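Side-chain contacts in ADP-ribosylglycohydrolase (Thermus thermophilus, PDB 2YZV), which belongs to the ADP-ribosylglycohydrolase family and folds as an all-helical single-chain protein that holds two magnesium ions: residues A228-A231 and F232-R236; L188-E191 and P192-G195; D22-G25 and A26-E29. All blocks are in the same frame, centred on the assembly; numbering follows the deposited sequence.

How the interactions relate
Along the chain the order is interaction 3, interaction 2, interaction 1, one after another, each at or close to the C-terminal end of a helix: 4-26, 184-189 and 221-234. Interactions 1 and 2 touch although their centres are about 17 Å apart, because Leu188 packs against Leu229, Phe232 and Ala233, with the closest approach at 3.7 Å between Leu188 CD1 and Ala233 CB. Interaction 3 stands alone, about 11 Å from interaction 1 between nearest atoms and about 30 Å from interaction 2 between centres, across the middle of the chain. Helix 252-267, which supplies Asp253 and Thr254 to the magnesium sites, is packed by side chains of both interaction 1 and interaction 3.

Interaction 1: A228-A231 and F232-R236; sequences ALWA and FARGR
Phe232 meets Ala228 one turn back: its N donates to Ala228 O at 2.9 Å, and its CB rests 3.4 Å from the same oxygen. The ring itself leaves the local contact, because CG stands anti to the backbone N (chi1 -179°). It is taken up between helices 184-189 and 252-267, where it packs edge-to-face with the ring of Tyr266 and makes a cation-pi contact with Lys184. Ala233 repeats the backbone pattern with Leu229 O, and its methyl group lies against that oxygen. These are the regular i to i+4 bonds of the last turns of helix 221-234, one of the many helices of this all-helical ADP-ribosylglycohydrolase fold. Arg234 reaches back to Trp230 with both backbone and side chain. Its N bonds to Trp230 O nearly in line with the carbonyl, and its CG lies 3.6 Å from Trp230 NE1, approaching the indole obliquely. The arginine chain, bent at chi2 (-51°), runs across the indole at about a right angle, and the guanidinium plane is turned 85° from the ring. Trp230 NE1 lies near the edge of the guanidinium, and the two are joined through one water, which lies in the plane of the indole and accepts from Trp230 NE1 at 3.2 Å and from Arg234 NE at 3.0 Å. One arm of the guanidinium has a further partner, since NH2 bonds to the carbonyl O of Trp211, while the indole is packed on Pro214, Leu244 and Leu248. Gly235 is the first residue to leave helical backbone angles, yet its N still reaches Ala231 O at 2.9 Å and completes the run of four bonds. Past it the chain turns away, and Arg236 forms a salt bridge with Glu240 of the next helix.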
# COMPACT_ATOMS: atom_id res chain seq x y z
N ALA A 228 -3.31 -8.41 -4.93
CA ALA A 228 -3.73 -7.08 -5.35
C ALA A 228 -3.74 -7.01 -6.88
O ALA A 228 -4.65 -6.45 -7.48
CB ALA A 228 -2.79 -6.02 -4.78
N LEU A 229 -2.72 -7.59 -7.51
CA LEU A 229 -2.64 -7.59 -8.96
C LEU A 229 -3.78 -8.39 -9.58
O LEU A 229 -4.31 -8.03 -10.62
CB LEU A 229 -1.28 -8.14 -9.42
CG LEU A 229 -0.10 -7.20 -9.22
CD1 LEU A 229 1.20 -7.92 -9.56
CD2 LEU A 229 -0.27 -5.96 -10.10
N TRP A 230 -4.15 -9.49 -8.93
CA TRP A 230 -5.25 -10.31 -9.42
C TRP A 230 -6.56 -9.51 -9.39
O TRP A 230 -7.31 -9.49 -10.36
CB TRP A 230 -5.40 -11.56 -8.55
CG TRP A 230 -6.70 -12.27 -8.73
CD1 TRP A 230 -7.06 -13.09 -9.76
CD2 TRP A 230 -7.84 -12.19 -7.87
NE1 TRP A 230 -8.36 -13.52 -9.60
CE2 TRP A 230 -8.86 -12.98 -8.44
CE3 TRP A 230 -8.10 -11.51 -6.66
CZ2 TRP A 230 -10.12 -13.12 -7.85
CZ3 TRP A 230 -9.36 -11.66 -6.08
CH2 TRP A 230 -10.35 -12.46 -6.67
N ALA A 231 -6.81 -8.86 -8.26
CA ALA A 231 -8.03 -8.07 -8.10
C ALA A 231 -8.06 -6.93 -9.11
O ALA A 231 -9.12 -6.58 -9.64
CB ALA A 231 -8.12 -7.52 -6.68
N PHE A 232 -6.90 -6.35 -9.37
CA PHE A 232 -6.80 -5.25 -10.32
C PHE A 232 -7.07 -5.77 -11.74
O PHE A 232 -7.78 -5.13 -12.52
CB PHE A 232 -5.40 -4.61 -10.23
CG PHE A 232 -5.19 -3.45 -11.17
CD1 PHE A 232 -6.04 -2.35 -11.14
CD2 PHE A 232 -4.12 -3.45 -12.06
CE1 PHE A 232 -5.82 -1.25 -11.99
CE2 PHE A 232 -3.89 -2.37 -12.91
CZ PHE A 232 -4.74 -1.26 -12.87
N ALA A 233 -6.53 -6.94 -12.05
CA ALA A 233 -6.72 -7.53 -13.37
C ALA A 233 -8.17 -7.91 -13.65
O ALA A 233 -8.68 -7.70 -14.75
CB ALA A 233 -5.83 -8.75 -13.52
N ARG A 234 -8.85 -8.48 -12.65
CA ARG A 234 -10.22 -8.92 -12.84
C ARG A 234 -11.29 -7.85 -12.62
O ARG A 234 -12.37 -7.93 -13.20
CB ARG A 234 -10.52 -10.13 -11.95
CG ARG A 234 -9.56 -11.30 -12.16
CD ARG A 234 -9.45 -11.69 -13.63
NE ARG A 234 -8.48 -12.77 -13.80
CZ ARG A 234 -7.81 -13.00 -14.92
NH1 ARG A 234 -8.00 -12.22 -15.98
NH2 ARG A 234 -6.93 -13.99 -14.98
N GLY A 235 -11.00 -6.86 -11.77
CA GLY A 235 -11.98 -5.81 -11.52
C GLY A 235 -12.07 -4.88 -12.71
O GLY A 235 -11.05 -4.47 -13.27
N ARG A 236 -13.29 -4.54 -13.11
CA ARG A 236 -13.50 -3.64 -14.25
C ARG A 236 -13.50 -2.17 -13.83
O ARG A 236 -13.39 -1.28 -14.67
CB ARG A 236 -14.81 -4.00 -14.95
CG ARG A 236 -14.74 -5.35 -15.67
CD ARG A 236 -16.12 -5.83 -16.09
NE ARG A 236 -16.93 -6.20 -14.93
CZ ARG A 236 -18.21 -6.57 -15.01
NH1 ARG A 236 -18.82 -6.61 -16.18
NH2 ARG A 236 -18.86 -6.90 -13.90
O HOH W 1 -8.80 -15.31 -12.19

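Interaction 2: L188-E191 and P192-G195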
# COMPACT_ATOMS: atom_id res chain seq x y z
N LEU A 188 0.28 -4.74 -15.79
CA LEU A 188 0.30 -6.18 -15.53
C LEU A 188 1.44 -6.91 -16.24
O LEU A 188 1.87 -7.96 -15.78
CB LEU A 188 -1.05 -6.80 -15.91
CG LEU A 188 -2.24 -6.22 -15.14
CD1 LEU A 188 -3.53 -6.82 -15.68
CD2 LEU A 188 -2.08 -6.52 -13.65
N ALA A 189 1.93 -6.36 -17.35
CA ALA A 189 3.01 -7.01 -18.08
C ALA A 189 4.33 -6.93 -17.31
O ALA A 189 5.21 -7.76 -17.51
CB ALA A 189 3.15 -6.38 -19.47
N LEU A 190 4.45 -5.92 -16.44
CA LEU A 190 5.65 -5.77 -15.61
C LEU A 190 6.93 -5.99 -16.40
O LEU A 190 7.88 -6.61 -15.91
CB LEU A 190 5.58 -6.79 -14.46
CG LEU A 190 4.44 -6.55 -13.46
CD1 LEU A 190 4.06 -7.83 -12.74
CD2 LEU A 190 4.87 -5.47 -12.47
N GLU A 191 6.97 -5.47 -17.62
CA GLU A 191 8.10 -5.64 -18.52
C GLU A 191 9.52 -5.48 -17.95
O GLU A 191 10.38 -6.33 -18.18
CB GLU A 191 7.93 -4.74 -19.74
CG GLU A 191 8.90 -5.03 -20.87
CD GLU A 191 8.51 -4.33 -22.16
OE1 GLU A 191 8.43 -3.09 -22.16
OE2 GLU A 191 8.29 -5.03 -23.17
N PRO A 192 9.79 -4.40 -17.21
CA PRO A 192 11.15 -4.24 -16.67
C PRO A 192 11.59 -5.30 -15.66
O PRO A 192 12.78 -5.40 -15.34
CB PRO A 192 11.12 -2.83 -16.07
CG PRO A 192 9.69 -2.68 -15.66
CD PRO A 192 8.94 -3.25 -16.85
N PHE A 193 10.65 -6.10 -15.18
CA PHE A 193 10.96 -7.13 -14.20
C PHE A 193 11.02 -8.53 -14.82
O PHE A 193 11.41 -9.49 -14.16
CB PHE A 193 9.94 -7.08 -13.06
CG PHE A 193 9.96 -5.79 -12.31
CD1 PHE A 193 11.00 -5.50 -11.43
CD2 PHE A 193 8.97 -4.83 -12.53
CE1 PHE A 193 11.05 -4.27 -10.77
CE2 PHE A 193 9.02 -3.60 -11.87
CZ PHE A 193 10.06 -3.32 -11.00
N ARG A 194 10.63 -8.63 -16.09
CA ARG A 194 10.65 -9.91 -16.78
C ARG A 194 12.10 -10.31 -17.02
O ARG A 194 12.87 -9.57 -17.63
CB ARG A 194 9.90 -9.80 -18.12
CG ARG A 194 8.50 -9.19 -18.01
CD ARG A 194 7.64 -9.91 -16.97
NE ARG A 194 7.20 -11.22 -17.42
CZ ARG A 194 6.24 -11.43 -18.32
NH1 ARG A 194 5.62 -10.40 -18.88
NH2 ARG A 194 5.90 -12.66 -18.66
N GLY A 195 12.47 -11.49 -16.52
CA GLY A 195 13.83 -11.97 -16.68
C GLY A 195 14.80 -11.39 -15.66
O GLY A 195 15.99 -11.70 -15.68
O HOH W 2 12.72 -7.11 -19.29
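Leu190 O takes a 2.9 Å bond from Phe193 N, which stands above the carbonyl plane, and a weak second one from Arg194 N at 3.4 Å. Arg194 N has a better partner in Glu191 O at 3.1 Å, so the backbone is pinned twice within one short turn. Water 2 donates to both Glu191 O and Arg194 O, bridging the two carbonyls. The arginine side chain doubles back over the turn: bends at chi2 (-53°) and chi3 (-73°) carry CG and CD past Leu190 O and bring NH1 to Ala189 O. The bond from Arg194 NH1 to Ala189 O, 3.0 Å long, uses a lone pair in the carbonyl plane, although the oxygen lies 25° out of the guanidinium plane. Leu190 and Phe193 turn toward helices 162-179 and 200-209, their side chains crossing obliquely with Leu190 CD2 4.2 Å from Phe193 CD2. Both pack on Val170 and Val206, and the phenyl ring meets Trp173 edge-to-face. Leu190, with positive phi, takes a left-handed backbone conformation after helix 184-189 and leads into a short 3-10 turn at the surface, with Arg194 folded back on Ala189 O.

Interaction 3: D22-G25 and A26-E29; sequences DALG and AQVE
Asp22 O accepts from Ala26 N at 2.9 Å, a regular i to i+4 bond of helix 4-26. Beyond it the winding tightens. Gln27 N bonds to Leu24 O at 3.2 Å and Val28 N to Gly25 O at 3.0 Å, both i to i+3, and in each the donor stands more than 50° above the carbonyl plane. A type I turn from Ala26 to Glu29 overlaps these bonds; its Glu29 N to Ala26 O bond is weak. The i to i+3 bonds lead the chain out of helix 4-26 toward Glu29, near a magnesium ion.

Gln27 lays its side chain back over the helix end. With CG anti to the carbonyl carbon (chi1 -59°), the methylene carbons pass close to the carbonyl oxygens of Leu24 and Ala23, CB 3.2 Å from Leu24 O and CG 3.5 Å from Ala23 O. The chain then extends alongside Leu24, both pointing the same way, with Gln27 OE1 4.0 Å from Leu24 CD2. Its amide is satisfied elsewhere: OE1 accepts from Lys43 N and NE2 donates to Glu41 O, tying the turn to the loop that holds Glu41 and Lys43. The Ala26 methyl packs on Asp22 O, and Val28 CG2 lies 3.5 Å from Gly25 O.

The carboxylate of Asp22 is bound to Thr56 and Thr59 hydroxyls, placing it behind Thr56, a ligand of a magnesium ion. The side chain of Glu29 comes within about 4 Å of a magnesium ion. Around this helix end, Leu24 leans on Met42 and Val28 on Val39, while Asp22, Val28 and Glu29 face the start of helix 252-267 at Ala252 and Asp253.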
# COMPACT_ATOMS: atom_id res chain seq x y z
N ASP A 22 -7.87 -0.38 3.31
CA ASP A 22 -7.52 -0.80 4.66
C ASP A 22 -8.80 -0.89 5.49
O ASP A 22 -9.05 -1.91 6.15
CB ASP A 22 -6.53 0.23 5.25
CG ASP A 22 -6.04 -0.14 6.65
OD1 ASP A 22 -6.33 -1.25 7.14
OD2 ASP A 22 -5.35 0.70 7.26
N ALA A 23 -9.62 0.15 5.45
CA ALA A 23 -10.86 0.18 6.22
C ALA A 23 -11.82 -0.94 5.83
O ALA A 23 -12.38 -1.61 6.69
CB ALA A 23 -11.55 1.54 6.04
N LEU A 24 -12.02 -1.14 4.53
CA LEU A 24 -12.92 -2.20 4.07
C LEU A 24 -12.41 -3.59 4.42
O LEU A 24 -13.15 -4.42 4.94
CB LEU A 24 -13.12 -2.10 2.56
CG LEU A 24 -14.09 -1.02 2.08
CD1 LEU A 24 -13.96 -0.84 0.58
CD2 LEU A 24 -15.52 -1.42 2.45
N GLY A 25 -11.14 -3.84 4.12
CA GLY A 25 -10.54 -5.14 4.39
C GLY A 25 -10.48 -5.48 5.87
O GLY A 25 -10.59 -6.64 6.25
N ALA A 26 -10.29 -4.46 6.71
CA ALA A 26 -10.21 -4.66 8.15
C ALA A 26 -11.47 -5.33 8.68
O ALA A 26 -11.43 -6.03 9.70
CB ALA A 26 -9.99 -3.32 8.85
N GLN A 27 -12.59 -5.13 7.99
CA GLN A 27 -13.87 -5.71 8.40
C GLN A 27 -13.85 -7.23 8.42
O GLN A 27 -14.58 -7.85 9.19
CB GLN A 27 -14.99 -5.21 7.49
CG GLN A 27 -15.13 -3.69 7.49
CD GLN A 27 -16.17 -3.17 6.51
OE1 GLN A 27 -16.27 -1.96 6.30
NE2 GLN A 27 -16.94 -4.07 5.92
N VAL A 28 -13.04 -7.83 7.56
CA VAL A 28 -12.96 -9.29 7.49
C VAL A 28 -11.56 -9.84 7.69
O VAL A 28 -11.27 -10.97 7.28
CB VAL A 28 -13.51 -9.81 6.15
CG1 VAL A 28 -15.01 -9.55 6.07
CG2 VAL A 28 -12.79 -9.12 5.00
N GLU A 29 -10.70 -9.07 8.33
CA GLU A 29 -9.34 -9.53 8.57
C GLU A 29 -9.34 -10.82 9.39
O GLU A 29 -10.04 -10.91 10.40
CB GLU A 29 -8.53 -8.45 9.30
CG GLU A 29 -7.19 -8.94 9.84
CD GLU A 29 -6.30 -7.81 10.32
OE1 GLU A 29 -6.84 -6.78 10.79
OE2 GLU A 29 -5.06 -7.96 10.25